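Local coordinates for hypothetical protein Atu2144 (Agrobacterium tumefaciens, PDB 2ODF) that is of unknown function but probably acts as an amidohydrolase related to N-formylglutamate amidohydrolase, in a clan of zinc-dependent exopeptidases, at residues 14-19 and 76-81; 31-36 and 86-91; 67-72 and 239-244. All blocks are in the same frame, centred on the assembly; numbering follows the deposited sequence.

Interaction 1: residues 14-19 and 76-81; sequences KAVGVE and TLVYQR
R81 lies along the backbone of K14 to G17. Its CB passes the carbonyl of A15 (CB to A15 O 3.4 Å), the same oxygen that accepts the R81 backbone N-H. CG moves on to the G17 amide. CD passes 3.3 Å from K14 O, and the bend at chi3 (66°) turns NE and the guanidinium so that NH1 reaches the same oxygen; NE and CZ stay farther. NH1 donates to K14 O over 2.8 Å in a nearly straight bond (162°). The acceptor lies at the edge of the guanidinium, in its plane, which, with the second acceptor E12 O, helps hold the rotation of the flat group. This is the end of an antiparallel ladder in which strand 16-19, outermost within the chain, hangs on strand 77-80 of the mixed sheet. G17 with Y79 and E19 with L77 are its hydrogen-bonded pairs, and G17 N to Y79 O measures 2.7 Å. V16 with Q80 and V18 with V78 are non-hydrogen-bonded, the last with CA atoms 4.5 Å apart. Valines meet on the face toward helix 116-143, V16 CG1 touching V78 CG1 at 3.7 Å. On the other face Y79, its CG set between backbone N and carbonyl carbon (chi1 69°), brings its ring over G17, whose CA stands 3.9 Å from the ring centroid in a CH-pi contact. The E19 carboxylate lies obliquely beside the ring, its plane steeply turned from the ring's; OE2 pairs with R67 of helix 62-73 and accepts from a water 2.8 Å away that also binds Y79 OH.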
ATOM      1  N   LYS A  14     -12.772  13.513  -0.278  1.00 23.38           N
ATOM      2  CA  LYS A  14     -11.607  12.810   0.172  1.00 22.57           C
ATOM      3  C   LYS A  14     -11.933  11.391   0.704  1.00 21.01           C
ATOM      4  O   LYS A  14     -13.045  11.108   1.125  1.00 20.32           O
ATOM      5  CB  LYS A  14     -10.910  13.710   1.197  1.00 23.57           C
ATOM      6  CG  LYS A  14     -10.305  12.992   2.368  1.00 26.21           C
ATOM      7  CD  LYS A  14      -8.801  12.809   2.208  1.00 28.01           C
ATOM      8  CE  LYS A  14      -8.262  11.605   2.870  1.00 20.45           C
ATOM      9  NZ  LYS A  14      -7.070  12.021   3.598  1.00 30.64           N
ATOM     10  N   ALA A  15     -10.963  10.484   0.621  1.00 20.07           N
ATOM     11  CA  ALA A  15     -11.134   9.107   1.092  1.00 19.72           C
ATOM     12  C   ALA A  15     -11.588   9.009   2.556  1.00 18.75           C
ATOM     13  O   ALA A  15     -12.401   8.192   2.896  1.00 18.89           O
ATOM     14  CB  ALA A  15      -9.812   8.309   0.910  1.00 18.34           C
ATOM     15  N   VAL A  16     -11.029   9.851   3.410  1.00 19.06           N
ATOM     16  CA  VAL A  16     -11.141   9.694   4.864  1.00 19.15           C
ATOM     17  C   VAL A  16     -11.986  10.813   5.455  1.00 19.10           C
ATOM     18  O   VAL A  16     -11.784  11.963   5.130  1.00 18.34           O
ATOM     19  CB  VAL A  16      -9.771   9.706   5.560  1.00 19.34           C
ATOM     20  CG1 VAL A  16      -9.934   9.393   7.058  1.00 19.63           C
ATOM     21  CG2 VAL A  16      -8.792   8.699   4.895  1.00 20.69           C
ATOM     22  N   GLY A  17     -12.989  10.441   6.251  1.00 19.13           N
ATOM     23  CA  GLY A  17     -13.771  11.381   7.032  1.00 19.37           C
ATOM     24  C   GLY A  17     -13.347  11.364   8.485  1.00 19.17           C
ATOM     25  O   GLY A  17     -12.978  10.314   9.023  1.00 17.80           O
ATOM     26  N   VAL A  18     -13.336  12.529   9.120  1.00 19.58           N
ATOM     27  CA  VAL A  18     -13.058  12.579  10.558  1.00 19.89           C
ATOM     28  C   VAL A  18     -14.080  13.520  11.163  1.00 20.85           C
ATOM     29  O   VAL A  18     -14.281  14.613  10.645  1.00 19.74           O
ATOM     30  CB  VAL A  18     -11.624  13.040  10.891  1.00 20.58           C
ATOM     31  CG1 VAL A  18     -11.434  13.227  12.430  1.00 19.83           C
ATOM     32  CG2 VAL A  18     -10.584  12.055  10.326  1.00 20.86           C
ATOM     33  N   GLU A  19     -14.737  13.058  12.208  1.00 20.36           N
ATOM     34  CA  GLU A  19     -15.704  13.834  12.925  1.00 21.82           C
ATOM     35  C   GLU A  19     -15.324  13.922  14.394  1.00 21.67           C
ATOM     36  O   GLU A  19     -14.746  13.034  14.930  1.00 20.87           O
ATOM     37  CB  GLU A  19     -17.103  13.291  12.710  1.00 22.15           C
ATOM     38  CG  GLU A  19     -17.681  13.580  11.326  1.00 24.03           C
ATOM     39  CD  GLU A  19     -18.994  12.865  11.077  1.00 25.68           C
ATOM     40  OE1 GLU A  19     -19.543  12.312  12.016  1.00 29.67           O
ATOM     41  OE2 GLU A  19     -19.479  12.874   9.953  1.00 29.14           O
ATOM     42  N   THR A  76     -13.728  11.161  18.960  1.00 19.09           N
ATOM     43  CA  THR A  76     -13.358  11.252  17.562  1.00 18.05           C
ATOM     44  C   THR A  76     -13.761   9.983  16.786  1.00 18.35           C
ATOM     45  O   THR A  76     -13.668   8.845  17.284  1.00 16.79           O
ATOM     46  CB  THR A  76     -11.854  11.477  17.447  1.00 18.99           C
ATOM     47  OG1 THR A  76     -11.518  12.693  18.115  1.00 16.97           O
ATOM     48  CG2 THR A  76     -11.391  11.522  15.980  1.00 18.64           C
ATOM     49  N   LEU A  77     -14.209  10.211  15.558  1.00 17.21           N
ATOM     50  CA  LEU A  77     -14.630   9.143  14.659  1.00 17.70           C
ATOM     51  C   LEU A  77     -13.893   9.315  13.349  1.00 17.26           C
ATOM     52  O   LEU A  77     -13.979  10.374  12.745  1.00 18.23           O
ATOM     53  CB  LEU A  77     -16.122   9.182  14.397  1.00 17.09           C
ATOM     54  CG  LEU A  77     -16.717   8.331  13.274  1.00 16.92           C
ATOM     55  CD1 LEU A  77     -16.414   6.854  13.472  1.00 13.09           C
ATOM     56  CD2 LEU A  77     -18.222   8.588  13.210  1.00 18.14           C
ATOM     57  N   VAL A  78     -13.172   8.279  12.948  1.00 17.61           N
ATOM     58  CA  VAL A  78     -12.500   8.212  11.651  1.00 17.39           C
ATOM     59  C   VAL A  78     -13.200   7.165  10.825  1.00 17.60           C
ATOM     60  O   VAL A  78     -13.375   6.027  11.271  1.00 16.70           O
ATOM     61  CB  VAL A  78     -11.028   7.835  11.766  1.00 17.36           C
ATOM     62  CG1 VAL A  78     -10.357   7.849  10.363  1.00 16.13           C
ATOM     63  CG2 VAL A  78     -10.319   8.771  12.721  1.00 18.73           C
ATOM     64  N   TYR A  79     -13.606   7.550   9.616  1.00 17.54           N
ATOM     65  CA  TYR A  79     -14.367   6.656   8.775  1.00 18.08           C
ATOM     66  C   TYR A  79     -13.938   6.784   7.301  1.00 18.08           C
ATOM     67  O   TYR A  79     -13.401   7.814   6.861  1.00 17.87           O
ATOM     68  CB  TYR A  79     -15.866   6.837   8.980  1.00 18.16           C
ATOM     69  CG  TYR A  79     -16.445   8.143   8.489  1.00 19.35           C
ATOM     70  CD1 TYR A  79     -16.360   9.302   9.268  1.00 20.41           C
ATOM     71  CD2 TYR A  79     -17.096   8.222   7.274  1.00 20.09           C
ATOM     72  CE1 TYR A  79     -16.890  10.503   8.832  1.00 19.67           C
ATOM     73  CE2 TYR A  79     -17.648   9.441   6.833  1.00 20.79           C
ATOM     74  CZ  TYR A  79     -17.529  10.570   7.618  1.00 19.94           C
ATOM     75  OH  TYR A  79     -18.053  11.789   7.195  1.00 20.79           O
ATOM     76  N   GLN A  80     -14.153   5.695   6.585  1.00 18.42           N
ATOM     77  CA  GLN A  80     -13.853   5.594   5.162  1.00 18.80           C
ATOM     78  C   GLN A  80     -15.073   6.037   4.383  1.00 18.93           C
ATOM     79  O   GLN A  80     -16.195   5.581   4.663  1.00 19.72           O
ATOM     80  CB  GLN A  80     -13.475   4.131   4.907  1.00 19.72           C
ATOM     81  CG  GLN A  80     -13.116   3.689   3.541  1.00 20.06           C
ATOM     82  CD  GLN A  80     -12.160   4.595   2.760  1.00 21.01           C
ATOM     83  OE1 GLN A  80     -10.927   4.591   2.953  1.00 22.06           O
ATOM     84  NE2 GLN A  80     -12.717   5.294   1.816  1.00 14.65           N
ATOM     85  N   ARG A  81     -14.874   6.946   3.430  1.00 18.88           N
ATOM     86  CA  ARG A  81     -15.987   7.519   2.664  1.00 18.56           C
ATOM     87  C   ARG A  81     -16.379   6.749   1.388  1.00 18.50           C
ATOM     88  O   ARG A  81     -17.342   7.115   0.741  1.00 17.74           O
ATOM     89  CB  ARG A  81     -15.686   8.994   2.359  1.00 18.49           C
ATOM     90  CG  ARG A  81     -15.563   9.815   3.640  1.00 19.09           C
ATOM     91  CD  ARG A  81     -15.397  11.275   3.395  1.00 19.42           C
ATOM     92  NE  ARG A  81     -16.584  11.867   2.789  1.00 20.52           N
ATOM     93  CZ  ARG A  81     -16.699  12.183   1.506  1.00 22.57           C
ATOM     94  NH1 ARG A  81     -15.691  11.975   0.662  1.00 22.44           N
ATOM     95  NH2 ARG A  81     -17.839  12.717   1.067  1.00 20.60           N
TER
HETATM   96  O   HOH W   1     -18.423  14.816   8.185  1.00 43.02           O

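Interaction 2: residues 31-36 and 86-91; sequences CEHASA and VYDCNR
D88 OD1 is held by two donors that reach it from opposite faces of its carboxylate plane. H33 NE2 gives the bond across the contact, 2.7 Å to D88 OD1 with an N-H...O angle of 166°; the oxygen lies in the imidazole plane, while the ring nitrogen stands above the carboxylate, 42° out of its plane. From the other face the backbone N of N90 donates to D88 OD1 at 3.0 Å, which makes an Asx turn inside the type I turn 88-91. The other oxygen, OD2, forms a salt bridge with R84, so both oxygens of the carboxylate are engaged. Both loops follow the C-terminal ends of neighbouring parallel strands, 27-31 and 77-80, and the ring of H154 meets H33 edge-to-face. Such a group of histidines and carboxylates is consistent with the active-site region of a zinc-exopeptidase-clan enzyme. Nearby, E32 bends at chi2 (96°) and brings OE2 to 3.5 Å from N90 OD1. These are two acceptors, and T209 serves both, its OG1 bonding the carboxylate and its backbone N the amide oxygen; N90 ND2 bonds V206 O. A water also joins the loops, accepting from C89 N and lying 2.8 Å from E32 O.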
ATOM      1  N   CYS A  31     -14.551   3.294  11.648  1.00 15.63           N
ATOM      2  CA  CYS A  31     -15.580   2.632  10.851  1.00 15.29           C
ATOM      3  C   CYS A  31     -15.116   2.471   9.406  1.00 15.49           C
ATOM      4  O   CYS A  31     -15.293   3.366   8.576  1.00 15.26           O
ATOM      5  CB  CYS A  31     -16.896   3.427  10.927  1.00 14.46           C
ATOM      6  SG  CYS A  31     -18.273   2.512  10.292  1.00 17.52           S
ATOM      7  N   GLU A  32     -14.495   1.322   9.124  1.00 15.45           N
ATOM      8  CA  GLU A  32     -13.943   1.022   7.803  1.00 16.30           C
ATOM      9  C   GLU A  32     -15.035   0.794   6.731  1.00 16.88           C
ATOM     10  O   GLU A  32     -14.845   1.132   5.559  1.00 16.76           O
ATOM     11  CB  GLU A  32     -13.036  -0.203   7.866  1.00 16.62           C
ATOM     12  CG  GLU A  32     -11.949  -0.175   8.912  1.00 17.70           C
ATOM     13  CD  GLU A  32     -12.362  -0.883  10.162  1.00 19.72           C
ATOM     14  OE1 GLU A  32     -13.465  -0.584  10.661  1.00 18.83           O
ATOM     15  OE2 GLU A  32     -11.596  -1.731  10.654  1.00 22.55           O
ATOM     16  N   HIS A  33     -16.191   0.279   7.146  1.00 17.07           N
ATOM     17  CA  HIS A  33     -17.265  -0.062   6.202  1.00 16.66           C
ATOM     18  C   HIS A  33     -18.432   0.902   6.251  1.00 16.21           C
ATOM     19  O   HIS A  33     -19.574   0.520   6.006  1.00 15.83           O
ATOM     20  CB  HIS A  33     -17.736  -1.508   6.420  1.00 17.80           C
ATOM     21  CG  HIS A  33     -16.647  -2.531   6.272  1.00 16.57           C
ATOM     22  ND1 HIS A  33     -16.729  -3.783   6.831  1.00 18.37           N
ATOM     23  CD2 HIS A  33     -15.431  -2.467   5.671  1.00 16.36           C
ATOM     24  CE1 HIS A  33     -15.628  -4.467   6.558  1.00 18.74           C
ATOM     25  NE2 HIS A  33     -14.813  -3.685   5.870  1.00 18.18           N
ATOM     26  N   ALA A  34     -18.110   2.171   6.487  1.00 15.92           N
ATOM     27  CA  ALA A  34     -19.056   3.233   6.770  1.00 16.08           C
ATOM     28  C   ALA A  34     -19.919   3.601   5.571  1.00 16.00           C
ATOM     29  O   ALA A  34     -21.069   4.013   5.742  1.00 16.72           O
ATOM     30  CB  ALA A  34     -18.284   4.503   7.232  1.00 14.63           C
ATOM     31  N   SER A  35     -19.349   3.486   4.371  1.00 15.63           N
ATOM     32  CA  SER A  35     -19.955   4.095   3.179  1.00 16.70           C
ATOM     33  C   SER A  35     -19.995   3.184   1.969  1.00 16.79           C
ATOM     34  O   SER A  35     -19.040   2.486   1.669  1.00 17.35           O
ATOM     35  CB  SER A  35     -19.232   5.397   2.830  1.00 16.67           C
ATOM     36  OG  SER A  35     -19.750   5.924   1.605  1.00 20.29           O
ATOM     37  N   ALA A  36     -21.118   3.234   1.266  1.00 17.26           N
ATOM     38  CA  ALA A  36     -21.380   2.409   0.099  1.00 17.30           C
ATOM     39  C   ALA A  36     -20.979   3.102  -1.210  1.00 17.65           C
ATOM     40  O   ALA A  36     -21.092   2.496  -2.287  1.00 17.76           O
ATOM     41  CB  ALA A  36     -22.849   2.054   0.072  1.00 17.04           C
ATOM     42  N   VAL A  86     -14.357  -1.478  -3.363  1.00 16.54           N
ATOM     43  CA  VAL A  86     -13.197  -0.954  -4.050  1.00 17.44           C
ATOM     44  C   VAL A  86     -11.914  -1.329  -3.286  1.00 17.72           C
ATOM     45  O   VAL A  86     -10.961  -1.867  -3.855  1.00 17.41           O
ATOM     46  CB  VAL A  86     -13.294   0.573  -4.287  1.00 18.14           C
ATOM     47  CG1 VAL A  86     -12.062   1.066  -5.079  1.00 17.13           C
ATOM     48  CG2 VAL A  86     -14.567   0.891  -5.088  1.00 16.85           C
ATOM     49  N   TYR A  87     -11.914  -1.089  -1.982  1.00 17.13           N
ATOM     50  CA  TYR A  87     -10.820  -1.543  -1.123  1.00 16.62           C
ATOM     51  C   TYR A  87     -11.390  -1.742   0.278  1.00 16.57           C
ATOM     52  O   TYR A  87     -11.934  -0.788   0.872  1.00 17.86           O
ATOM     53  CB  TYR A  87      -9.608  -0.568  -1.094  1.00 16.24           C
ATOM     54  CG  TYR A  87      -8.415  -1.240  -0.450  1.00 16.49           C
ATOM     55  CD1 TYR A  87      -8.433  -1.568   0.906  1.00 17.87           C
ATOM     56  CD2 TYR A  87      -7.308  -1.634  -1.193  1.00 17.47           C
ATOM     57  CE1 TYR A  87      -7.384  -2.254   1.496  1.00 16.77           C
ATOM     58  CE2 TYR A  87      -6.247  -2.309  -0.594  1.00 16.12           C
ATOM     59  CZ  TYR A  87      -6.307  -2.635   0.761  1.00 16.55           C
ATOM     60  OH  TYR A  87      -5.290  -3.340   1.403  1.00 14.82           O
ATOM     61  N   ASP A  88     -11.267  -2.960   0.801  1.00 16.22           N
ATOM     62  CA  ASP A  88     -11.697  -3.265   2.166  1.00 15.71           C
ATOM     63  C   ASP A  88     -10.585  -2.848   3.114  1.00 15.50           C
ATOM     64  O   ASP A  88      -9.587  -3.544   3.265  1.00 14.59           O
ATOM     65  CB  ASP A  88     -12.031  -4.755   2.335  1.00 15.37           C
ATOM     66  CG  ASP A  88     -12.684  -5.057   3.682  1.00 16.47           C
ATOM     67  OD1 ASP A  88     -12.489  -4.262   4.635  1.00 18.82           O
ATOM     68  OD2 ASP A  88     -13.397  -6.076   3.777  1.00 18.99           O
ATOM     69  N   CYS A  89     -10.758  -1.688   3.738  1.00 15.87           N
ATOM     70  CA  CYS A  89      -9.697  -1.121   4.572  1.00 16.21           C
ATOM     71  C   CYS A  89      -9.403  -1.942   5.828  1.00 16.75           C
ATOM     72  O   CYS A  89      -8.414  -1.681   6.510  1.00 18.05           O
ATOM     73  CB  CYS A  89     -10.012   0.313   4.913  1.00 16.35           C
ATOM     74  SG  CYS A  89      -9.740   1.404   3.544  1.00 19.52           S
ATOM     75  N   ASN A  90     -10.238  -2.932   6.127  1.00 16.03           N
ATOM     76  CA  ASN A  90      -9.945  -3.870   7.205  1.00 16.76           C
ATOM     77  C   ASN A  90      -9.196  -5.099   6.679  1.00 15.50           C
ATOM     78  O   ASN A  90      -9.249  -6.141   7.292  1.00 15.37           O
ATOM     79  CB  ASN A  90     -11.241  -4.326   7.918  1.00 16.77           C
ATOM     80  CG  ASN A  90     -10.973  -4.963   9.293  1.00 17.04           C
ATOM     81  OD1 ASN A  90      -9.958  -4.697   9.926  1.00 17.34           O
ATOM     82  ND2 ASN A  90     -11.907  -5.769   9.762  1.00 19.05           N
ATOM     83  N   ARG A  91      -8.513  -4.967   5.539  1.00 15.82           N
ATOM     84  CA  ARG A  91      -7.697  -6.042   4.958  1.00 16.49           C
ATOM     85  C   ARG A  91      -6.377  -5.482   4.403  1.00 16.29           C
ATOM     86  O   ARG A  91      -6.381  -4.405   3.817  1.00 15.11           O
ATOM     87  CB  ARG A  91      -8.424  -6.700   3.806  1.00 17.06           C
ATOM     88  CG  ARG A  91      -9.697  -7.428   4.208  1.00 18.33           C
ATOM     89  CD  ARG A  91      -9.472  -8.644   5.085  1.00 21.49           C
ATOM     90  NE  ARG A  91     -10.773  -9.265   5.277  1.00 22.10           N
ATOM     91  CZ  ARG A  91     -11.018 -10.556   5.459  1.00 29.02           C
ATOM     92  NH1 ARG A  91     -10.063 -11.478   5.481  1.00 29.42           N
ATOM     93  NH2 ARG A  91     -12.288 -10.930   5.599  1.00 32.27           N
TER
HETATM   94  O   HOH W   2     -13.320  -0.249   3.641  1.00 17.11           O

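Interaction 3: residues 67-72 and 239-244; sequences RLLSEK and AIAGFL
The flat group in this contact is the peptide unit joining A241 to G242, and K72 lies across one of its faces. K72 CD is 3.8 Å from A241 O, and K72 CE, a little further along the same face, is 3.8 Å from G242 N. CD and CE both stand more than 3.5 Å above the peptide plane, evidence that the aliphatic chain covers the plane as packing. The chain runs extended as far as CE and then turns at chi4 (-73°). Beside the carbonyl oxygen sits L69, whose CD2 approaches A241 O to 3.4 Å and also touches L244 CB at 4.3 Å. A241 itself points at the partner helix, its methyl packing on L68 with CB to CB 3.6 Å. The small residues A241 and G242 thus receive the side chains of L68, L69 and K72, and no hydrogen bond crosses the contact. The short helix segments cross at -46°, with axes 9.3 Å apart. L244 also rests on I224 and I226 of strand 220-227, while R67 of helix 62-73 leans on L77 and Y79 of strand 77-80. Helices 62-73 and 234-256 therefore pack against each other while each lies on a different strand of the central mixed sheet.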
ATOM      1  N   ARG A  67     -21.614   7.423  14.727  1.00 17.55           N
ATOM      2  CA  ARG A  67     -21.894   8.819  14.963  1.00 17.81           C
ATOM      3  C   ARG A  67     -22.559   9.070  16.317  1.00 17.33           C
ATOM      4  O   ARG A  67     -22.176   9.944  17.016  1.00 17.29           O
ATOM      5  CB  ARG A  67     -22.677   9.422  13.810  1.00 18.34           C
ATOM      6  CG  ARG A  67     -21.896   9.562  12.541  1.00 21.16           C
ATOM      7  CD  ARG A  67     -22.676  10.151  11.449  1.00 28.50           C
ATOM      8  NE  ARG A  67     -21.768  10.678  10.475  1.00 30.48           N
ATOM      9  CZ  ARG A  67     -21.962  10.643   9.182  1.00 28.85           C
ATOM     10  NH1 ARG A  67     -23.042  10.111   8.693  1.00 31.21           N
ATOM     11  NH2 ARG A  67     -21.070  11.158   8.387  1.00 27.66           N
ATOM     12  N   LEU A  68     -23.527   8.230  16.633  1.00 17.46           N
ATOM     13  CA  LEU A  68     -24.250   8.363  17.897  1.00 17.82           C
ATOM     14  C   LEU A  68     -23.311   8.107  19.054  1.00 18.07           C
ATOM     15  O   LEU A  68     -23.332   8.843  20.035  1.00 18.12           O
ATOM     16  CB  LEU A  68     -25.452   7.439  17.945  1.00 17.27           C
ATOM     17  CG  LEU A  68     -26.553   7.779  16.955  1.00 18.11           C
ATOM     18  CD1 LEU A  68     -27.647   6.753  17.107  1.00 19.07           C
ATOM     19  CD2 LEU A  68     -27.094   9.193  17.146  1.00 20.49           C
ATOM     20  N   LEU A  69     -22.472   7.082  18.939  1.00 18.07           N
ATOM     21  CA  LEU A  69     -21.405   6.835  19.922  1.00 18.28           C
ATOM     22  C   LEU A  69     -20.362   7.955  20.041  1.00 18.31           C
ATOM     23  O   LEU A  69     -19.813   8.184  21.104  1.00 18.00           O
ATOM     24  CB  LEU A  69     -20.712   5.484  19.626  1.00 18.57           C
ATOM     25  CG  LEU A  69     -21.562   4.224  19.809  1.00 19.58           C
ATOM     26  CD1 LEU A  69     -20.817   2.986  19.358  1.00 19.17           C
ATOM     27  CD2 LEU A  69     -21.976   4.085  21.288  1.00 19.64           C
ATOM     28  N   SER A  70     -20.084   8.647  18.945  1.00 18.88           N
ATOM     29  CA  SER A  70     -19.169   9.784  18.945  1.00 19.93           C
ATOM     30  C   SER A  70     -19.697  10.922  19.861  1.00 20.67           C
ATOM     31  O   SER A  70     -18.924  11.536  20.612  1.00 20.88           O
ATOM     32  CB  SER A  70     -18.964  10.254  17.504  1.00 19.87           C
ATOM     33  OG  SER A  70     -18.122  11.389  17.435  1.00 20.54           O
ATOM     34  N   GLU A  71     -21.001  11.148  19.808  1.00 22.17           N
ATOM     35  CA  GLU A  71     -21.728  12.094  20.681  1.00 23.90           C
ATOM     36  C   GLU A  71     -21.702  11.589  22.133  1.00 23.95           C
ATOM     37  O   GLU A  71     -21.294  12.308  23.033  1.00 24.33           O
ATOM     38  CB  GLU A  71     -23.190  12.253  20.202  1.00 25.02           C
ATOM     39  CG  GLU A  71     -23.360  12.901  18.805  1.00 28.61           C
ATOM     40  CD  GLU A  71     -24.712  12.584  18.052  1.00 30.02           C
ATOM     41  OE1 GLU A  71     -25.816  12.500  18.681  1.00 35.98           O
ATOM     42  OE2 GLU A  71     -24.656  12.445  16.793  1.00 37.87           O
ATOM     43  N   LYS A  72     -22.112  10.347  22.351  1.00 23.07           N
ATOM     44  CA  LYS A  72     -22.206   9.808  23.706  1.00 23.57           C
ATOM     45  C   LYS A  72     -20.858   9.689  24.422  1.00 23.45           C
ATOM     46  O   LYS A  72     -20.772   9.974  25.605  1.00 22.36           O
ATOM     47  CB  LYS A  72     -22.909   8.453  23.695  1.00 24.02           C
ATOM     48  CG  LYS A  72     -24.359   8.550  23.206  1.00 23.39           C
ATOM     49  CD  LYS A  72     -24.986   7.213  23.153  1.00 24.74           C
ATOM     50  CE  LYS A  72     -26.431   7.283  22.628  1.00 25.81           C
ATOM     51  NZ  LYS A  72     -27.334   7.871  23.642  1.00 27.86           N
ATOM     52  N   ALA A 239     -31.143   3.397  20.136  1.00 19.87           N
ATOM     53  CA  ALA A 239     -31.294   2.380  21.161  1.00 19.35           C
ATOM     54  C   ALA A 239     -29.997   1.572  21.332  1.00 18.96           C
ATOM     55  O   ALA A 239     -29.438   1.483  22.407  1.00 18.05           O
ATOM     56  CB  ALA A 239     -32.485   1.453  20.825  1.00 19.52           C
ATOM     57  N   ILE A 240     -29.527   0.980  20.251  1.00 18.39           N
ATOM     58  CA  ILE A 240     -28.320   0.157  20.288  1.00 18.86           C
ATOM     59  C   ILE A 240     -27.097   0.980  20.714  1.00 19.13           C
ATOM     60  O   ILE A 240     -26.230   0.474  21.470  1.00 19.38           O
ATOM     61  CB  ILE A 240     -28.094  -0.577  18.933  1.00 19.13           C
ATOM     62  CG1 ILE A 240     -29.091  -1.748  18.783  1.00 20.35           C
ATOM     63  CG2 ILE A 240     -26.629  -1.076  18.792  1.00 17.81           C
ATOM     64  CD1 ILE A 240     -28.930  -2.893  19.855  1.00 18.63           C
ATOM     65  N   ALA A 241     -27.015   2.232  20.257  1.00 19.24           N
ATOM     66  CA  ALA A 241     -25.927   3.132  20.686  1.00 19.16           C
ATOM     67  C   ALA A 241     -25.937   3.375  22.204  1.00 19.59           C
ATOM     68  O   ALA A 241     -24.881   3.456  22.838  1.00 17.77           O
ATOM     69  CB  ALA A 241     -25.998   4.465  19.944  1.00 19.61           C
ATOM     70  N   GLY A 242     -27.132   3.513  22.784  1.00 19.66           N
ATOM     71  CA  GLY A 242     -27.248   3.639  24.241  1.00 19.42           C
ATOM     72  C   GLY A 242     -26.855   2.368  24.970  1.00 19.32           C
ATOM     73  O   GLY A 242     -26.160   2.429  25.986  1.00 20.75           O
ATOM     74  N   PHE A 243     -27.296   1.219  24.472  1.00 19.30           N
ATOM     75  CA  PHE A 243     -26.909  -0.055  25.059  1.00 19.44           C
ATOM     76  C   PHE A 243     -25.389  -0.182  25.146  1.00 19.52           C
ATOM     77  O   PHE A 243     -24.839  -0.603  26.158  1.00 19.60           O
ATOM     78  CB  PHE A 243     -27.460  -1.227  24.247  1.00 19.83           C
ATOM     79  CG  PHE A 243     -27.016  -2.554  24.762  1.00 19.07           C
ATOM     80  CD1 PHE A 243     -27.672  -3.147  25.830  1.00 19.88           C
ATOM     81  CD2 PHE A 243     -25.926  -3.193  24.212  1.00 19.16           C
ATOM     82  CE1 PHE A 243     -27.248  -4.357  26.342  1.00 20.18           C
ATOM     83  CE2 PHE A 243     -25.491  -4.419  24.707  1.00 20.41           C
ATOM     84  CZ  PHE A 243     -26.153  -5.003  25.777  1.00 20.10           C
ATOM     85  N   LEU A 244     -24.722   0.147  24.040  1.00 19.53           N
ATOM     86  CA  LEU A 244     -23.280  -0.036  23.924  1.00 19.28           C
ATOM     87  C   LEU A 244     -22.522   1.013  24.730  1.00 19.42           C
ATOM     88  O   LEU A 244     -21.466   0.720  25.263  1.00 18.86           O
ATOM     89  CB  LEU A 244     -22.854   0.027  22.456  1.00 19.08           C
ATOM     90  CG  LEU A 244     -23.237  -1.143  21.555  1.00 17.01           C
ATOM     91  CD1 LEU A 244     -22.956  -0.767  20.081  1.00 16.84           C
ATOM     92  CD2 LEU A 244     -22.483  -2.442  21.931  1.00 17.01           C
TER

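How the interactions relate
Interaction 1 is the link between the other two. Strand 77-80 lies between 16-19 and 27-31, and V78 O accepts from C31 N at 3.0 Å, just before the loop of interaction 2; R81 O and S35 OG, 2.8 Å apart, probably form a further bond. Toward interaction 3 the tie is a salt bridge, E19 OE2 to R67 NH2 at 2.8 Å, backed by L77 CD2 against R67 CG at 3.9 Å. Interactions 2 and 3 do not touch: their centres are about 21 Å apart and their nearest atoms about 7 Å. If the histidine and carboxylate cluster of interaction 2 marks the active site, as the family suggests, the helix packing of interaction 3 is remote from it.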